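Local coordinates for Rab5 protein, putative (Plasmodium falciparum, PDB 3CLV) that is probably a Rab-type member of the Ras-like P-loop family and is modelled with guanosine-5'-diphosphate bound, at residues 11-16 against 136-141; 122-125 against 131-134. All coordinates share one frame; numbering follows the deposited sequence.

Contact 1: 11-16 against 136-141. With GDP (guanosine-5'-diphosphate), chain D.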
loop_
_atom_site.group_PDB
_atom_site.type_symbol
_atom_site.label_atom_id
_atom_site.label_comp_id
_atom_site.label_asym_id
_atom_site.label_seq_id
_atom_site.Cartn_x
_atom_site.Cartn_y
_atom_site.Cartn_z
ATOM N N VAL A 11 2.440 -9.018 1.557
ATOM C CA VAL A 11 1.164 -9.300 2.206
ATOM C C VAL A 11 1.235 -10.644 2.933
ATOM O O VAL A 11 1.606 -11.683 2.355
ATOM C CB VAL A 11 -0.079 -9.205 1.267
ATOM C CG1 VAL A 11 0.031 -10.143 0.042
ATOM C CG2 VAL A 11 -1.387 -9.505 2.039
ATOM N N LEU A 12 0.896 -10.603 4.214
ATOM C CA LEU A 12 0.813 -11.812 5.006
ATOM C C LEU A 12 -0.660 -12.131 5.202
ATOM O O LEU A 12 -1.388 -11.404 5.886
ATOM C CB LEU A 12 1.567 -11.631 6.335
ATOM C CG LEU A 12 1.467 -12.741 7.383
ATOM C CD1 LEU A 12 1.936 -14.082 6.862
ATOM C CD2 LEU A 12 2.302 -12.326 8.595
ATOM N N LEU A 13 -1.092 -13.219 4.568
ATOM C CA LEU A 13 -2.487 -13.523 4.360
ATOM C C LEU A 13 -2.797 -14.940 4.834
ATOM O O LEU A 13 -1.972 -15.834 4.696
ATOM C CB LEU A 13 -2.793 -13.396 2.856
ATOM C CG LEU A 13 -4.124 -13.838 2.274
ATOM C CD1 LEU A 13 -5.241 -12.875 2.681
ATOM C CD2 LEU A 13 -4.009 -13.878 0.751
ATOM N N GLY A 14 -4.000 -15.142 5.366
ATOM C CA GLY A 14 -4.455 -16.476 5.790
ATOM C C GLY A 14 -5.667 -16.321 6.682
ATOM O O GLY A 14 -5.932 -15.220 7.182
ATOM N N GLU A 15 -6.402 -17.412 6.885
ATOM C CA GLU A 15 -7.600 -17.397 7.738
ATOM C C GLU A 15 -7.206 -17.050 9.192
ATOM O O GLU A 15 -6.097 -17.361 9.617
ATOM C CB GLU A 15 -8.285 -18.768 7.664
ATOM C CG GLU A 15 -9.569 -18.888 8.500
ATOM C CD GLU A 15 -10.346 -20.170 8.250
ATOM O OE1 GLU A 15 -10.227 -20.771 7.152
ATOM O OE2 GLU A 15 -11.094 -20.573 9.177
ATOM N N SER A 16 -8.084 -16.400 9.961
ATOM C CA SER A 16 -7.790 -16.221 11.383
ATOM C C SER A 16 -7.480 -17.552 12.074
ATOM O O SER A 16 -8.062 -18.605 11.748
ATOM C CB SER A 16 -8.881 -15.442 12.143
ATOM O OG SER A 16 -10.118 -16.119 12.093
ATOM N N LYS A 136 -5.972 -21.807 -0.889
ATOM C CA LYS A 136 -6.013 -22.105 -2.332
ATOM C C LYS A 136 -6.805 -21.055 -3.107
ATOM O O LYS A 136 -6.368 -20.611 -4.177
ATOM C CB LYS A 136 -6.591 -23.497 -2.593
ATOM C CG LYS A 136 -5.637 -24.619 -2.213
ATOM C CD LYS A 136 -6.092 -25.952 -2.779
ATOM C CE LYS A 136 -5.225 -27.079 -2.268
ATOM N NZ LYS A 136 -5.794 -28.402 -2.703
ATOM N N THR A 137 -7.966 -20.676 -2.564
ATOM C CA THR A 137 -8.808 -19.596 -3.124
ATOM C C THR A 137 -8.006 -18.293 -3.213
ATOM O O THR A 137 -8.055 -17.587 -4.230
ATOM C CB THR A 137 -10.108 -19.376 -2.288
ATOM O OG1 THR A 137 -10.872 -20.591 -2.241
ATOM C CG2 THR A 137 -10.971 -18.271 -2.878
ATOM N N TRP A 138 -7.236 -17.993 -2.171
ATOM C CA TRP A 138 -6.430 -16.770 -2.190
ATOM C C TRP A 138 -5.299 -16.802 -3.213
ATOM O O TRP A 138 -5.026 -15.785 -3.865
ATOM C CB TRP A 138 -5.877 -16.423 -0.804
ATOM C CG TRP A 138 -6.900 -15.766 0.072
ATOM C CD1 TRP A 138 -7.730 -14.717 -0.258
ATOM C CD2 TRP A 138 -7.184 -16.095 1.427
ATOM N NE1 TRP A 138 -8.534 -14.397 0.815
ATOM C CE2 TRP A 138 -8.224 -15.227 1.861
ATOM C CE3 TRP A 138 -6.678 -17.057 2.316
ATOM C CZ2 TRP A 138 -8.755 -15.278 3.166
ATOM C CZ3 TRP A 138 -7.207 -17.116 3.607
ATOM C CH2 TRP A 138 -8.241 -16.226 4.019
ATOM N N VAL A 139 -4.652 -17.957 -3.344
ATOM C CA VAL A 139 -3.591 -18.131 -4.342
ATOM C C VAL A 139 -4.128 -17.862 -5.757
ATOM O O VAL A 139 -3.502 -17.137 -6.534
ATOM C CB VAL A 139 -2.940 -19.529 -4.255
ATOM C CG1 VAL A 139 -2.102 -19.841 -5.508
ATOM C CG2 VAL A 139 -2.095 -19.681 -2.950
ATOM N N ASN A 140 -5.294 -18.430 -6.066
ATOM C CA ASN A 140 -5.970 -18.185 -7.349
ATOM C C ASN A 140 -6.289 -16.719 -7.606
ATOM O O ASN A 140 -6.063 -16.219 -8.701
ATOM C CB ASN A 140 -7.211 -19.090 -7.493
ATOM C CG ASN A 140 -6.843 -20.554 -7.655
ATOM O OD1 ASN A 140 -5.797 -20.883 -8.211
ATOM N ND2 ASN A 140 -7.691 -21.436 -7.158
ATOM N N GLN A 141 -6.771 -16.013 -6.580
ATOM C CA GLN A 141 -7.026 -14.580 -6.683
ATOM C C GLN A 141 -5.743 -13.806 -6.925
ATOM O O GLN A 141 -5.702 -12.886 -7.746
ATOM C CB GLN A 141 -7.643 -14.039 -5.391
ATOM C CG GLN A 141 -9.098 -14.295 -5.189
ATOM C CD GLN A 141 -9.655 -13.522 -3.987
ATOM O OE1 GLN A 141 -8.921 -13.140 -3.071
ATOM N NE2 GLN A 141 -10.957 -13.273 -4.008
HETATM P PB GDP D . -3.579 -15.314 13.227
HETATM O O1B GDP D . -2.794 -14.050 13.363
HETATM O O2B GDP D . -5.050 -15.065 13.473
HETATM O O3B GDP D . -3.421 -15.961 11.874
HETATM O O3A GDP D . -3.064 -16.431 14.284
HETATM P PA GDP D . -2.362 -16.134 15.719
HETATM O O1A GDP D . -3.232 -15.207 16.552
HETATM O O2A GDP D . -0.929 -15.714 15.604
HETATM O "O5'" GDP D . -2.422 -17.598 16.383
HETATM C "C5'" GDP D . -3.660 -18.261 16.661
HETATM C "C4'" GDP D . -3.398 -19.324 17.735
HETATM O "O4'" GDP D . -2.560 -20.359 17.215
HETATM C "C3'" GDP D . -2.702 -18.813 18.994
HETATM O "O3'" GDP D . -3.281 -19.561 20.071
HETATM C "C2'" GDP D . -1.238 -19.224 18.827
HETATM O "O2'" GDP D . -0.539 -19.445 20.061
HETATM C "C1'" GDP D . -1.401 -20.520 18.046
HETATM N N9 GDP D . -0.267 -20.771 17.150
HETATM C C8 GDP D . 0.228 -19.921 16.225
HETATM N N7 GDP D . 1.264 -20.489 15.579
HETATM C C5 GDP D . 1.424 -21.732 16.089
HETATM C C6 GDP D . 2.335 -22.876 15.852
HETATM O O6 GDP D . 3.229 -22.795 14.975
HETATM N N1 GDP D . 2.158 -23.996 16.604
HETATM C C2 GDP D . 1.188 -24.112 17.548
HETATM N N2 GDP D . 1.084 -25.274 18.242
HETATM N N3 GDP D . 0.322 -23.089 17.836
HETATM C C4 GDP D . 0.401 -21.912 17.133
#

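Contact 2: 122-125 against 131-134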
loop_
_atom_site.group_PDB
_atom_site.type_symbol
_atom_site.label_atom_id
_atom_site.label_comp_id
_atom_site.label_asym_id
_atom_site.label_seq_id
_atom_site.Cartn_x
_atom_site.Cartn_y
_atom_site.Cartn_z
ATOM N N VAL A 122 1.089 -16.818 2.008
ATOM C CA VAL A 122 -0.246 -17.382 2.236
ATOM C C VAL A 122 -0.123 -18.554 3.207
ATOM O O VAL A 122 0.473 -19.593 2.876
ATOM C CB VAL A 122 -0.956 -17.829 0.925
ATOM C CG1 VAL A 122 -2.411 -18.197 1.227
ATOM C CG2 VAL A 122 -0.921 -16.718 -0.118
ATOM N N VAL A 123 -0.669 -18.371 4.403
ATOM C CA VAL A 123 -0.434 -19.283 5.519
ATOM C C VAL A 123 -1.684 -20.134 5.769
ATOM O O VAL A 123 -2.793 -19.647 5.686
ATOM C CB VAL A 123 -0.094 -18.476 6.828
ATOM C CG1 VAL A 123 0.235 -19.416 7.995
ATOM C CG2 VAL A 123 1.039 -17.502 6.566
ATOM N N PHE A 124 -1.486 -21.411 6.067
ATOM C CA PHE A 124 -2.576 -22.247 6.567
ATOM C C PHE A 124 -2.068 -23.054 7.764
ATOM O O PHE A 124 -0.866 -23.049 8.075
ATOM C CB PHE A 124 -3.178 -23.123 5.446
ATOM C CG PHE A 124 -2.278 -24.274 5.011
ATOM C CD1 PHE A 124 -1.285 -24.072 4.052
ATOM C CD2 PHE A 124 -2.438 -25.543 5.556
ATOM C CE1 PHE A 124 -0.439 -25.108 3.658
ATOM C CE2 PHE A 124 -1.590 -26.601 5.173
ATOM C CZ PHE A 124 -0.593 -26.378 4.218
ATOM N N ASP A 125 -3.005 -23.710 8.443
ATOM C CA ASP A 125 -2.745 -24.485 9.654
ATOM C C ASP A 125 -2.899 -25.948 9.235
ATOM O O ASP A 125 -3.954 -26.358 8.737
ATOM C CB ASP A 125 -3.782 -24.055 10.724
ATOM C CG ASP A 125 -3.769 -24.916 11.987
ATOM O OD1 ASP A 125 -3.002 -25.907 12.093
ATOM O OD2 ASP A 125 -4.588 -24.584 12.884
ATOM N N THR A 131 -8.623 -24.220 6.419
ATOM C CA THR A 131 -7.703 -23.100 6.225
ATOM C C THR A 131 -6.852 -23.310 4.964
ATOM O O THR A 131 -6.468 -22.338 4.319
ATOM C CB THR A 131 -6.824 -22.833 7.463
ATOM O OG1 THR A 131 -5.842 -23.865 7.614
ATOM C CG2 THR A 131 -7.678 -22.738 8.736
ATOM N N LEU A 132 -6.576 -24.567 4.620
ATOM C CA LEU A 132 -5.954 -24.895 3.326
ATOM C C LEU A 132 -6.861 -24.519 2.143
ATOM O O LEU A 132 -6.414 -23.892 1.174
ATOM C CB LEU A 132 -5.551 -26.383 3.239
ATOM C CG LEU A 132 -4.936 -26.807 1.880
ATOM C CD1 LEU A 132 -3.721 -25.969 1.495
ATOM C CD2 LEU A 132 -4.576 -28.291 1.852
ATOM N N ASP A 133 -8.131 -24.905 2.226
ATOM C CA ASP A 133 -9.104 -24.584 1.183
ATOM C C ASP A 133 -9.182 -23.072 0.922
ATOM O O ASP A 133 -9.238 -22.633 -0.230
ATOM C CB ASP A 133 -10.493 -25.116 1.566
ATOM C CG ASP A 133 -10.533 -26.637 1.733
ATOM O OD1 ASP A 133 -9.716 -27.365 1.110
ATOM O OD2 ASP A 133 -11.416 -27.099 2.495
ATOM N N ARG A 134 -9.197 -22.275 1.988
ATOM C CA ARG A 134 -9.172 -20.812 1.844
ATOM C C ARG A 134 -7.869 -20.287 1.231
ATOM O O ARG A 134 -7.887 -19.377 0.401
ATOM C CB ARG A 134 -9.445 -20.127 3.192
ATOM C CG ARG A 134 -10.942 -20.051 3.554
ATOM C CD ARG A 134 -11.551 -18.690 3.160
ATOM N NE ARG A 134 -11.028 -18.185 1.889
ATOM C CZ ARG A 134 -11.321 -17.001 1.349
ATOM N NH1 ARG A 134 -12.157 -16.165 1.955
ATOM N NH2 ARG A 134 -10.768 -16.651 0.190
HETATM O O HOH W 1 -5.500 -19.844 5.481
#

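Contact 1: 11-16 against 136-141
L13 and W138 meet where strand 8-13 of this Ras-like P-loop fold leads toward the nucleotide-binding loop, and helix 129-145 packs alongside. The isobutyl group of L13 lies over one face of the indole: CD1 makes a CH-pi contact with the five-membered ring, 3.9 Å from its centroid and 11° off the normal, so the methyl sits almost directly above the pyrrole half. CD2 of L13 reaches back toward the helix and touches CB of W138 at 3.5 Å. On the W138 side, CG stands anti to the carbonyl carbon (chi1 -79°), which carries the indole from the helix across to the loop.

Backbone packing does the rest. The six-membered half of the indole runs up against the backbone of G14 and E15, CZ3 of W138 coming 3.5 Å from C of G14. R134, one helical turn earlier, makes a cation-pi contact with the indole, and Y114 of helix 110-114 touches both L13 and W138. Beyond the indole the loop goes on to the nucleotide, where K20 NZ is hydrogen-bonded to O of G14, consistent with a P-loop (Walker A) lysine, and S16 CA is 3.6 Å from GDP O2B. At the indole's far edge, near the ring plane, E15 N lies 3.4 Å from W138 CZ3.

Contact 2: 122-125 against 131-134
F124 and T131 bury the most surface here, with L132 next, in the first half of a beta-alpha-beta unit of the Ras-like fold: strand 119-125 ends, the chain turns, and helix 129-145 starts back over the sheet. The L132 side chain runs alongside the F124 ring, both heading in the same direction. CD1 of L132 sits over the centre of one ring face, 3.9 Å from the centroid and 7° off the normal, a nearly vertical CH-pi contact. Nearer the backbones, F124 CD2 meets L132 CB at 4.0 Å. V169 of helix 166-175 touches both side chains, so that helix also packs against the pair.

T131 supplies the polar link. With chi1 at 72°, OG1 lies between the backbone N and the carbonyl carbon, turned toward the end of the strand. This hydroxyl is also hydrogen-bonded to O of N128, so one oxygen serves both the strand end and the start of the helix. OG1 packs on F124 CB at 3.5 Å as well. D125 continues this turn through its carboxylate, OD1 being hydrogen-bonded to S127 OG. One water joins the backbones, donating to V123 O at 2.7 Å and to T131 O at 2.9 Å. The hydrogen bond from D125 N to T131 OG1 measures 3.0 Å and is nearly straight, with 170° at the hydrogen.

Overall arrangement
Contact 1 and contact 2 have centres 7 Å apart and share helix 129-145, which rests on two neighbouring parallel strands of the mixed sheet, 8-13 and 119-125. Along the chain both segments of contact 2 fall between the two segments of contact 1: it is a local turn from strand to helix, whereas contact 1 brings together parts about 120 residues apart. The strands are joined directly, L13 O lying 2.9 Å from V123 N in a probable hydrogen bond, and E15 OE1 packs on CA of T131 and CG of R134. One helix thus packs against both the loop holding the GDP-pocket residues E15 and S16 and the end of strand 119-125.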